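Local structure of ethylbenzene dehydrogenase alpha-subunit (Aromatoleum aromaticum, 2IVF) at residues M237-D242 with C441-F446; G847-P850 with I854-T857; L867-P872 with I886-M891. The protein is the subunit of a molybdenum enzyme of the molybdopterin oxidoreductase family that holds a molybdenum atom and an iron/sulfur cluster. One frame throughout, in Å; residues are numbered along the deposited sequence.

Contact 1: residues M237-D242 with C441-F446; sequences MGYSAD and CSYIGF. With MGD (2-amino-5,6-dimercapto-7-methyl-3,7,8a,9-tetrahydro-8-oxa-1,3,9,10-tetraaza-anthracen-4-one guanosine dinucleotide), chain M.
Tyr-239 closes against Cys-441, Ser-442 and Tyr-443 at an edge strand of the four-stranded parallel sheet of the molybdopterin oxidoreductase region, the one that runs into the MGD pocket. Strand 440-444 is one of the two outermost strands of this sheet within the chain: Cys-441 pairs its backbone with Leu-249 and Phe-251 of strand 249-253, while the loop carrying Tyr-239 meets the strand with a side chain. The Tyr-239 ring leaves its backbone with CG wedged between N and the carbonyl carbon (chi1 57°). Cys-441 SG sits over one face of that ring, 3.7 Å from the Tyr-239 ring centroid and 21° off its normal, a sulfur-aromatic contact shifted toward CE1 and CZ. At the ring's edge the phenol donates a hydrogen bond to the backbone, Tyr-239 OH lying 2.7 Å from Ser-442 O and 49° above the carbonyl plane. The same oxygen is pressed against the next residue: Tyr-239 OH is 3.3 Å from Tyr-443 CB and 3.5 Å from Tyr-443 CD2, and lies in the plane of the Tyr-443 ring at its edge. Trp-257 meets Tyr-443 edge-to-face. Beyond the strand end, Phe-446 N donates a hydrogen bond of 2.9 Å to the phosphate oxygen O2A of MGD. Gly-445 CA comes within 3.1 Å of MGD O2A; with no side chain on Gly-445 the phosphate can lie this close. The phenol thus satisfies a buried edge-strand carbonyl while its ring packs on the cysteine sulfur, joining the 237-242 loop to a strand followed by a hydrogen bond to the pyrophosphate.

Contact 2: residues G847-P850 with I854-T857; sequences GGHP and IHST. With MGD (2-amino-5,6-dimercapto-7-methyl-3,7,8a,9-tetrahydro-8-oxa-1,3,9,10-tetraaza-anthracen-4-one guanosine dinucleotide), chain M.
Pro-850 and Ile-854 bring their CA atoms to 6.9 Å from each other across an irregular loop, and the chain then enters a type II' beta turn from Ile-854 to Thr-857, closed by the Thr-857 N to Ile-854 O hydrogen bond. The loop follows strand 843-846 in the molybdopterin dinucleotide-binding domain, of the double-psi beta-barrel clan, and here it wraps the pterin end of MGD. Two histidine rings meet across the contact: His-849 CE1 and His-855 CE1 are 3.5 Å apart, with the ring planes at 81°. The His-855 CB bond points away from residues 847-850, yet with CG opposite the carbonyl carbon (chi1 -53°) the ring swings back until its CE1 comes near His-849. Both rings also serve the second cofactor, MD1: His-849 NE2 is hydrogen-bonded to MD1 N15 and His-855 ND1 to MD1 O11, while His-855 NE2 binds Ile-85 O. His-849 ND1, on the other side of its ring, lies 2.8 Å from MGD N15, in the ring plane, so this imidazole stands between the two pterins, hydrogen-bonded to MD1 and in close approach to MGD. Backbone groups fix MGD further: His-849 N meets the phosphate oxygen O1B of MGD at 2.9 Å, and Pro-850 O receives a weak bond from MGD N19. Ile-854 CD1 packs 3.4 Å from MGD C19, and Ile-854 also touches the iron/sulfur cluster. His-855 meets one oxygen in two ways: its backbone N is hydrogen-bonded to MGD O17 at 2.7 Å (168°), and one face of its ring is turned to that oxygen, MGD O17 sitting 3.6 Å above the plane of the His-855 ring, over its centre.

Contact 3: residues L867-P872 with I886-M891; sequences LHRGQP and IKDGDM
Arg-869 reaches Asp-888 with its chain extended from CG to NE and presents the edge of its guanidinium to the carboxylate. The salt bridge is one-armed: Arg-869 NH2 donates to Asp-888 OD1 over 2.8 Å, almost straight at 175°, with the acceptor in the guanidinium plane and the donor on the syn side of the oxygen. The two planes stand 69° apart, and the bridge uses one N-H and one oxygen rather than a side-by-side pair, with Arg-869 NH2 3.3 Å from Asp-888 OD2. Asp-888 has CG anti to its backbone N (chi1 -173°), which swings the carboxylate round toward the arginine. Both groups have further partners: Thr-907 N also binds Asp-888 OD1, and Val-905 O takes Arg-869 NH1. On the partner chain, Trp-130 of the beta-subunit makes a cation-pi contact with the guanidinium and accepts Arg-869 NE through its carbonyl oxygen. Several polar groups thus hold the guanidinium in a fixed rotation. Asp-888 and Gly-889 occupy the middle of a type II turn from Lys-887 to Asp-890, where Gly-889 takes a positive phi suited to glycine. The turn is closed by Asp-890 N to Lys-887 O, and Asp-890 OD2 adds a 2.6 Å bond from Lys-887 N. The bent side chain of Met-891 crosses the end of Gln-871 at about a right angle. Gly-889 and Asp-890 pair by backbone bonds with Val-905, so the salt bridge ties the loop before strand 873-877 to the turn that opens the antiparallel pair 891-895 and 900-908 of the dinucleotide-binding domain, where the beta-subunit docks.

Overall arrangement
Contacts 1 and 2 meet the same MGD molecule from the molybdopterin oxidoreductase region and the dinucleotide-binding region: contact 1 reaches the pyrophosphate from the parallel sheet, and contact 2 reaches the pyrophosphate and the pterin. Their centres are about 19 Å apart and their nearest atoms about 6 Å. The molybdenum atom lies about 4 Å from the side chain of His-849 in contact 2 and about 9 Å from that of Tyr-443 in contact 1. Contact 3 belongs to the same dinucleotide-binding region as contact 2, about 17 Å away between centres, but sits at the surface facing the beta-subunit, about 33 Å between centres from contact 1.

Contact 1: residues M237-D242 with C441-F446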
loop_
_atom_site.group_PDB
_atom_site.type_symbol
_atom_site.label_atom_id
_atom_site.label_comp_id
_atom_site.label_asym_id
_atom_site.label_seq_id
_atom_site.Cartn_x
_atom_site.Cartn_y
_atom_site.Cartn_z
ATOM N N MET A 237 8.400 -23.212 0.619
ATOM C CA MET A 237 7.567 -23.776 -0.448
ATOM C C MET A 237 6.725 -22.627 -0.905
ATOM O O MET A 237 6.391 -21.769 -0.101
ATOM C CB MET A 237 6.682 -24.877 0.078
ATOM C CG MET A 237 7.467 -25.998 0.785
ATOM S SD MET A 237 6.307 -27.194 1.452
ATOM C CE MET A 237 5.761 -26.323 2.919
ATOM N N GLY A 238 6.376 -22.598 -2.189
ATOM C CA GLY A 238 5.476 -21.591 -2.654
ATOM C C GLY A 238 4.748 -21.907 -3.939
ATOM O O GLY A 238 4.993 -22.911 -4.590
ATOM N N TYR A 239 3.855 -20.993 -4.317
ATOM C CA TYR A 239 3.255 -21.056 -5.607
ATOM C C TYR A 239 3.332 -19.687 -6.226
ATOM O O TYR A 239 3.609 -18.690 -5.541
ATOM C CB TYR A 239 1.810 -21.550 -5.500
ATOM C CG TYR A 239 0.874 -20.750 -4.595
ATOM C CD1 TYR A 239 0.643 -21.120 -3.304
ATOM C CD2 TYR A 239 0.151 -19.683 -5.084
ATOM C CE1 TYR A 239 -0.248 -20.454 -2.515
ATOM C CE2 TYR A 239 -0.742 -18.998 -4.312
ATOM C CZ TYR A 239 -0.948 -19.368 -3.020
ATOM O OH TYR A 239 -1.863 -18.666 -2.219
ATOM N N SER A 240 3.118 -19.649 -7.541
ATOM C CA SER A 240 3.012 -18.403 -8.251
ATOM C C SER A 240 1.523 -18.022 -8.275
ATOM O O SER A 240 0.666 -18.894 -8.240
ATOM C CB SER A 240 3.558 -18.510 -9.667
ATOM O OG SER A 240 2.938 -19.546 -10.460
ATOM N N ALA A 241 1.241 -16.730 -8.388
ATOM C CA ALA A 241 -0.133 -16.236 -8.157
ATOM C C ALA A 241 -1.144 -16.847 -9.114
ATOM O O ALA A 241 -2.335 -16.968 -8.746
ATOM C CB ALA A 241 -0.186 -14.725 -8.201
ATOM N N ASP A 242 -0.688 -17.198 -10.325
ATOM C CA ASP A 242 -1.578 -17.775 -11.348
ATOM C C ASP A 242 -1.988 -19.211 -10.987
ATOM O O ASP A 242 -2.939 -19.721 -11.560
ATOM C CB ASP A 242 -1.004 -17.681 -12.771
ATOM C CG ASP A 242 0.371 -18.357 -12.932
ATOM O OD1 ASP A 242 0.932 -18.792 -11.899
ATOM O OD2 ASP A 242 0.922 -18.381 -14.070
ATOM N N CYS A 441 -6.404 -24.194 -2.437
ATOM C CA CYS A 441 -5.166 -23.453 -2.324
ATOM C C CYS A 441 -5.477 -22.428 -1.227
ATOM O O CYS A 441 -6.601 -21.858 -1.148
ATOM C CB CYS A 441 -4.830 -22.742 -3.633
ATOM S SG CYS A 441 -3.139 -22.067 -3.647
ATOM N N SER A 442 -4.484 -22.195 -0.386
ATOM C CA SER A 442 -4.548 -21.188 0.624
ATOM C C SER A 442 -3.439 -20.159 0.438
ATOM O O SER A 442 -2.373 -20.416 -0.176
ATOM C CB SER A 442 -4.411 -21.846 2.026
ATOM O OG SER A 442 -5.374 -22.854 2.222
ATOM N N TYR A 443 -3.678 -18.982 0.974
ATOM C CA TYR A 443 -2.557 -18.090 1.295
ATOM C C TYR A 443 -2.652 -17.750 2.749
ATOM O O TYR A 443 -3.511 -16.984 3.161
ATOM C CB TYR A 443 -2.554 -16.803 0.467
ATOM C CG TYR A 443 -1.226 -16.059 0.581
ATOM C CD1 TYR A 443 -1.006 -15.106 1.601
ATOM C CD2 TYR A 443 -0.182 -16.366 -0.262
ATOM C CE1 TYR A 443 0.214 -14.470 1.704
ATOM C CE2 TYR A 443 1.017 -15.705 -0.181
ATOM C CZ TYR A 443 1.209 -14.766 0.805
ATOM O OH TYR A 443 2.456 -14.164 0.956
ATOM N N ILE A 444 -1.748 -18.356 3.505
ATOM C CA ILE A 444 -1.497 -18.009 4.863
ATOM C C ILE A 444 -0.483 -16.883 4.884
ATOM O O ILE A 444 0.666 -17.057 4.470
ATOM C CB ILE A 444 -0.842 -19.182 5.635
ATOM C CG1 ILE A 444 -1.651 -20.469 5.451
ATOM C CG2 ILE A 444 -0.764 -18.823 7.131
ATOM C CD1 ILE A 444 -1.007 -21.682 6.101
ATOM N N GLY A 445 -0.908 -15.741 5.406
ATOM C CA GLY A 445 -0.060 -14.591 5.512
ATOM C C GLY A 445 0.718 -14.592 6.789
ATOM O O GLY A 445 0.632 -15.488 7.625
ATOM N N PHE A 446 1.436 -13.524 6.969
ATOM C CA PHE A 446 2.421 -13.495 8.034
ATOM C C PHE A 446 1.876 -12.976 9.344
ATOM O O PHE A 446 2.613 -12.916 10.349
ATOM C CB PHE A 446 3.679 -12.781 7.558
ATOM C CG PHE A 446 4.475 -13.564 6.549
ATOM C CD1 PHE A 446 5.129 -14.745 6.910
ATOM C CD2 PHE A 446 4.573 -13.131 5.241
ATOM C CE1 PHE A 446 5.880 -15.483 5.969
ATOM C CE2 PHE A 446 5.335 -13.869 4.296
ATOM C CZ PHE A 446 5.976 -15.041 4.678
HETATM P PB MGD M . -0.758 -9.173 7.196
HETATM O O1B MGD M . -0.741 -7.833 6.547
HETATM O O2B MGD M . -0.191 -9.222 8.569
HETATM O O3B MGD M . -0.071 -10.339 6.387
HETATM O O3A MGD M . 1.192 -9.340 4.413
HETATM P PA MGD M . 0.200 -10.529 4.796
HETATM O O1A MGD M . -0.996 -10.328 3.971
HETATM O O2A MGD M . 0.890 -11.802 4.707
HETATM O "O5'" MGD M . -2.268 -9.721 7.269
HETATM C "C5'" MGD M . -3.286 -8.891 7.846
HETATM C "C4'" MGD M . -4.547 -9.713 8.102
HETATM O "O4'" MGD M . -4.312 -10.652 9.142
HETATM C "C3'" MGD M . -5.490 -8.713 8.727
HETATM O "O3'" MGD M . -6.273 -8.164 7.673
HETATM C "C2'" MGD M . -6.321 -9.581 9.680
HETATM O "O2'" MGD M . -7.684 -9.643 9.220
HETATM C "C1'" MGD M . -5.635 -10.955 9.609
HETATM N N9 MGD M . -5.560 -11.531 10.973
HETATM C C8 MGD M . -5.032 -10.987 12.080
HETATM N N7 MGD M . -5.112 -11.838 13.110
HETATM C C5 MGD M . -5.698 -12.962 12.622
HETATM C C6 MGD M . -6.096 -14.186 13.142
HETATM O O6 MGD M . -5.981 -14.525 14.326
HETATM N N1 MGD M . -6.679 -15.101 12.261
HETATM C C2 MGD M . -6.918 -14.861 10.899
HETATM N N2 MGD M . -7.517 -15.824 10.117
HETATM N N3 MGD M . -6.505 -13.682 10.414
HETATM C C4 MGD M . -5.940 -12.754 11.246
HETATM C C10 MGD M . 2.423 -9.204 5.023
HETATM C C11 MGD M . 3.463 -8.979 3.954
HETATM O O11 MGD M . 3.099 -7.868 3.243
HETATM C C12 MGD M . 4.906 -8.883 4.470
HETATM S S12 MGD M . 5.463 -9.821 5.849
HETATM C C13 MGD M . 5.794 -8.048 3.839
HETATM S S13 MGD M . 7.426 -7.964 4.406
HETATM C C14 MGD M . 5.360 -7.203 2.692
HETATM N N15 MGD M . 5.113 -5.838 3.241
HETATM C C16 MGD M . 4.175 -4.970 2.651
HETATM C C17 MGD M . 4.023 -3.662 3.033
HETATM O O17 MGD M . 4.708 -3.167 3.960
HETATM N N18 MGD M . 3.046 -2.890 2.372
HETATM C C19 MGD M . 2.271 -3.380 1.367
HETATM N N19 MGD M . 1.364 -2.555 0.807
HETATM N N20 MGD M . 2.424 -4.673 1.047
HETATM C C21 MGD M . 3.357 -5.443 1.631
HETATM N N22 MGD M . 3.499 -6.778 1.266
HETATM C C23 MGD M . 4.019 -7.777 2.154
#

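Contact 2: residues G847-P850 with I854-T857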
loop_
_atom_site.group_PDB
_atom_site.type_symbol
_atom_site.label_atom_id
_atom_site.label_comp_id
_atom_site.label_asym_id
_atom_site.label_seq_id
_atom_site.Cartn_x
_atom_site.Cartn_y
_atom_site.Cartn_z
ATOM N N GLY A 847 -2.933 -6.344 13.558
ATOM C CA GLY A 847 -2.327 -5.424 12.624
ATOM C C GLY A 847 -2.343 -5.889 11.189
ATOM O O GLY A 847 -3.149 -6.718 10.784
ATOM N N GLY A 848 -1.399 -5.360 10.425
ATOM C CA GLY A 848 -1.284 -5.768 9.025
ATOM C C GLY A 848 -0.321 -4.805 8.388
ATOM O O GLY A 848 -0.049 -3.711 8.912
ATOM N N HIS A 849 0.252 -5.222 7.287
ATOM C CA HIS A 849 1.173 -4.380 6.627
ATOM C C HIS A 849 0.345 -3.324 5.914
ATOM O O HIS A 849 -0.748 -3.592 5.458
ATOM C CB HIS A 849 2.028 -5.234 5.704
ATOM C CG HIS A 849 3.122 -5.944 6.453
ATOM N ND1 HIS A 849 4.407 -6.062 5.978
ATOM C CD2 HIS A 849 3.147 -6.406 7.720
ATOM C CE1 HIS A 849 5.168 -6.633 6.900
ATOM N NE2 HIS A 849 4.418 -6.880 7.963
ATOM N N PRO A 850 0.844 -2.114 5.891
ATOM C CA PRO A 850 0.105 -0.980 5.427
ATOM C C PRO A 850 -0.237 -1.041 3.960
ATOM O O PRO A 850 0.594 -1.375 3.129
ATOM C CB PRO A 850 1.000 0.200 5.731
ATOM C CG PRO A 850 2.340 -0.370 5.942
ATOM C CD PRO A 850 2.177 -1.757 6.400
ATOM N N ILE A 854 5.113 0.707 1.612
ATOM C CA ILE A 854 5.865 -0.545 1.742
ATOM C C ILE A 854 6.741 -0.328 3.003
ATOM O O ILE A 854 7.712 0.465 3.025
ATOM C CB ILE A 854 6.691 -0.918 0.498
ATOM C CG1 ILE A 854 5.788 -0.981 -0.744
ATOM C CG2 ILE A 854 7.386 -2.226 0.685
ATOM C CD1 ILE A 854 4.640 -2.061 -0.677
ATOM N N HIS A 855 6.367 -0.998 4.087
ATOM C CA HIS A 855 6.968 -0.714 5.393
ATOM C C HIS A 855 6.925 0.789 5.666
ATOM O O HIS A 855 5.877 1.383 5.446
ATOM C CB HIS A 855 8.353 -1.344 5.451
ATOM C CG HIS A 855 8.289 -2.771 5.104
ATOM N ND1 HIS A 855 7.781 -3.706 5.969
ATOM C CD2 HIS A 855 8.487 -3.403 3.929
ATOM C CE1 HIS A 855 7.751 -4.877 5.360
ATOM N NE2 HIS A 855 8.171 -4.728 4.124
ATOM N N SER A 856 8.035 1.433 6.076
ATOM C CA SER A 856 8.007 2.878 6.352
ATOM C C SER A 856 8.517 3.715 5.187
ATOM O O SER A 856 8.655 4.939 5.310
ATOM C CB SER A 856 8.820 3.220 7.608
ATOM O OG SER A 856 8.426 2.428 8.723
ATOM N N THR A 857 8.830 3.060 4.083
ATOM C CA THR A 857 9.447 3.698 2.930
ATOM C C THR A 857 8.673 4.922 2.465
ATOM O O THR A 857 9.295 5.941 2.084
ATOM C CB THR A 857 9.605 2.671 1.794
ATOM O OG1 THR A 857 10.560 1.716 2.256
ATOM C CG2 THR A 857 10.108 3.293 0.477
HETATM P PB MGD M . -0.758 -9.173 7.196
HETATM O O1B MGD M . -0.741 -7.833 6.547
HETATM O O2B MGD M . -0.191 -9.222 8.569
HETATM O O3B MGD M . -0.071 -10.339 6.387
HETATM O O3A MGD M . 1.192 -9.340 4.413
HETATM P PA MGD M . 0.200 -10.529 4.796
HETATM O O1A MGD M . -0.996 -10.328 3.971
HETATM O O2A MGD M . 0.890 -11.802 4.707
HETATM O "O5'" MGD M . -2.268 -9.721 7.269
HETATM C "C5'" MGD M . -3.286 -8.891 7.846
HETATM C "C4'" MGD M . -4.547 -9.713 8.102
HETATM O "O4'" MGD M . -4.312 -10.652 9.142
HETATM C "C3'" MGD M . -5.490 -8.713 8.727
HETATM O "O3'" MGD M . -6.273 -8.164 7.673
HETATM C "C2'" MGD M . -6.321 -9.581 9.680
HETATM O "O2'" MGD M . -7.684 -9.643 9.220
HETATM C "C1'" MGD M . -5.635 -10.955 9.609
HETATM N N9 MGD M . -5.560 -11.531 10.973
HETATM C C8 MGD M . -5.032 -10.987 12.080
HETATM N N7 MGD M . -5.112 -11.838 13.110
HETATM C C5 MGD M . -5.698 -12.962 12.622
HETATM C C6 MGD M . -6.096 -14.186 13.142
HETATM O O6 MGD M . -5.981 -14.525 14.326
HETATM N N1 MGD M . -6.679 -15.101 12.261
HETATM C C2 MGD M . -6.918 -14.861 10.899
HETATM N N2 MGD M . -7.517 -15.824 10.117
HETATM N N3 MGD M . -6.505 -13.682 10.414
HETATM C C4 MGD M . -5.940 -12.754 11.246
HETATM C C10 MGD M . 2.423 -9.204 5.023
HETATM C C11 MGD M . 3.463 -8.979 3.954
HETATM O O11 MGD M . 3.099 -7.868 3.243
HETATM C C12 MGD M . 4.906 -8.883 4.470
HETATM S S12 MGD M . 5.463 -9.821 5.849
HETATM C C13 MGD M . 5.794 -8.048 3.839
HETATM S S13 MGD M . 7.426 -7.964 4.406
HETATM C C14 MGD M . 5.360 -7.203 2.692
HETATM N N15 MGD M . 5.113 -5.838 3.241
HETATM C C16 MGD M . 4.175 -4.970 2.651
HETATM C C17 MGD M . 4.023 -3.662 3.033
HETATM O O17 MGD M . 4.708 -3.167 3.960
HETATM N N18 MGD M . 3.046 -2.890 2.372
HETATM C C19 MGD M . 2.271 -3.380 1.367
HETATM N N19 MGD M . 1.364 -2.555 0.807
HETATM N N20 MGD M . 2.424 -4.673 1.047
HETATM C C21 MGD M . 3.357 -5.443 1.631
HETATM N N22 MGD M . 3.499 -6.778 1.266
HETATM C C23 MGD M . 4.019 -7.777 2.154
#

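Contact 3: residues L867-P872 with I886-M891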
loop_
_atom_site.group_PDB
_atom_site.type_symbol
_atom_site.label_atom_id
_atom_site.label_comp_id
_atom_site.label_asym_id
_atom_site.label_seq_id
_atom_site.Cartn_x
_atom_site.Cartn_y
_atom_site.Cartn_z
ATOM N N LEU A 867 -3.106 10.031 0.373
ATOM C CA LEU A 867 -4.068 8.965 -0.004
ATOM C C LEU A 867 -4.821 8.469 1.240
ATOM O O LEU A 867 -5.691 7.637 1.134
ATOM C CB LEU A 867 -3.306 7.798 -0.649
ATOM C CG LEU A 867 -2.745 8.229 -2.025
ATOM C CD1 LEU A 867 -2.057 7.063 -2.745
ATOM C CD2 LEU A 867 -3.784 8.814 -2.970
ATOM N N HIS A 868 -4.460 8.983 2.412
ATOM C CA HIS A 868 -5.050 8.512 3.655
ATOM C C HIS A 868 -5.101 9.639 4.678
ATOM O O HIS A 868 -4.941 10.794 4.313
ATOM C CB HIS A 868 -4.358 7.258 4.164
ATOM C CG HIS A 868 -2.880 7.404 4.397
ATOM N ND1 HIS A 868 -2.337 7.749 5.622
ATOM C CD2 HIS A 868 -1.840 7.224 3.564
ATOM C CE1 HIS A 868 -1.023 7.785 5.520
ATOM N NE2 HIS A 868 -0.691 7.449 4.285
ATOM N N ARG A 869 -5.347 9.332 5.947
ATOM C CA ARG A 869 -5.463 10.402 6.961
ATOM C C ARG A 869 -4.106 11.011 7.353
ATOM O O ARG A 869 -4.064 11.989 8.081
ATOM C CB ARG A 869 -6.186 9.907 8.198
ATOM C CG ARG A 869 -7.597 9.339 7.996
ATOM C CD ARG A 869 -8.342 9.342 9.312
ATOM N NE ARG A 869 -9.682 8.806 9.160
ATOM C CZ ARG A 869 -10.495 8.524 10.160
ATOM N NH1 ARG A 869 -10.145 8.789 11.424
ATOM N NH2 ARG A 869 -11.689 7.998 9.892
ATOM N N GLY A 870 -3.016 10.411 6.873
ATOM C CA GLY A 870 -1.659 11.004 6.961
ATOM C C GLY A 870 -1.018 10.801 8.308
ATOM O O GLY A 870 -0.041 11.457 8.646
ATOM N N GLN A 871 -1.582 9.893 9.090
ATOM C CA GLN A 871 -1.185 9.708 10.488
ATOM C C GLN A 871 -1.601 8.333 10.972
ATOM O O GLN A 871 -2.434 7.691 10.332
ATOM C CB GLN A 871 -1.880 10.773 11.368
ATOM C CG GLN A 871 -3.356 10.675 11.327
ATOM C CD GLN A 871 -4.004 11.940 11.767
ATOM O OE1 GLN A 871 -4.468 12.735 10.953
ATOM N NE2 GLN A 871 -3.971 12.177 13.048
ATOM N N PRO A 872 -1.054 7.892 12.114
ATOM C CA PRO A 872 -1.484 6.631 12.655
ATOM C C PRO A 872 -2.969 6.600 13.006
ATOM O O PRO A 872 -3.518 7.597 13.501
ATOM C CB PRO A 872 -0.620 6.485 13.903
ATOM C CG PRO A 872 0.665 7.251 13.564
ATOM C CD PRO A 872 0.026 8.470 12.934
ATOM N N ILE A 886 -16.380 7.399 22.198
ATOM C CA ILE A 886 -15.366 7.748 21.179
ATOM C C ILE A 886 -16.064 7.844 19.831
ATOM O O ILE A 886 -16.880 6.986 19.488
ATOM C CB ILE A 886 -14.274 6.647 21.115
ATOM C CG1 ILE A 886 -13.427 6.636 22.397
ATOM C CG2 ILE A 886 -13.359 6.789 19.905
ATOM C CD1 ILE A 886 -12.463 5.460 22.488
ATOM N N LYS A 887 -15.766 8.901 19.078
ATOM C CA LYS A 887 -16.309 9.069 17.739
ATOM C C LYS A 887 -15.187 8.919 16.718
ATOM O O LYS A 887 -14.011 9.043 17.035
ATOM C CB LYS A 887 -16.922 10.472 17.598
ATOM C CG LYS A 887 -18.247 10.654 18.264
ATOM C CD LYS A 887 -18.626 12.144 18.370
ATOM C CE LYS A 887 -20.155 12.255 18.596
ATOM N NZ LYS A 887 -20.576 13.440 19.430
ATOM N N ASP A 888 -15.558 8.609 15.493
ATOM C CA ASP A 888 -14.616 8.594 14.383
ATOM C C ASP A 888 -13.820 9.917 14.367
ATOM O O ASP A 888 -14.382 11.010 14.492
ATOM C CB ASP A 888 -15.386 8.406 13.087
ATOM C CG ASP A 888 -14.488 8.201 11.881
ATOM O OD1 ASP A 888 -13.592 7.368 11.913
ATOM O OD2 ASP A 888 -14.703 8.877 10.868
ATOM N N GLY A 889 -12.508 9.820 14.238
ATOM C CA GLY A 889 -11.640 11.018 14.206
ATOM C C GLY A 889 -11.170 11.493 15.574
ATOM O O GLY A 889 -10.281 12.321 15.662
ATOM N N ASP A 890 -11.794 11.009 16.632
ATOM C CA ASP A 890 -11.272 11.262 17.975
ATOM C C ASP A 890 -9.882 10.644 18.108
ATOM O O ASP A 890 -9.527 9.719 17.392
ATOM C CB ASP A 890 -12.153 10.653 19.060
ATOM C CG ASP A 890 -13.382 11.439 19.316
ATOM O OD1 ASP A 890 -13.439 12.641 18.975
ATOM O OD2 ASP A 890 -14.283 10.878 19.936
ATOM N N MET A 891 -9.104 11.174 19.032
ATOM C CA MET A 891 -7.903 10.483 19.503
ATOM C C MET A 891 -8.298 9.528 20.637
ATOM O O MET A 891 -9.256 9.744 21.361
ATOM C CB MET A 891 -6.863 11.454 20.055
ATOM C CG MET A 891 -6.398 12.463 19.084
ATOM S SD MET A 891 -5.544 11.682 17.728
ATOM C CE MET A 891 -6.305 12.645 16.469
#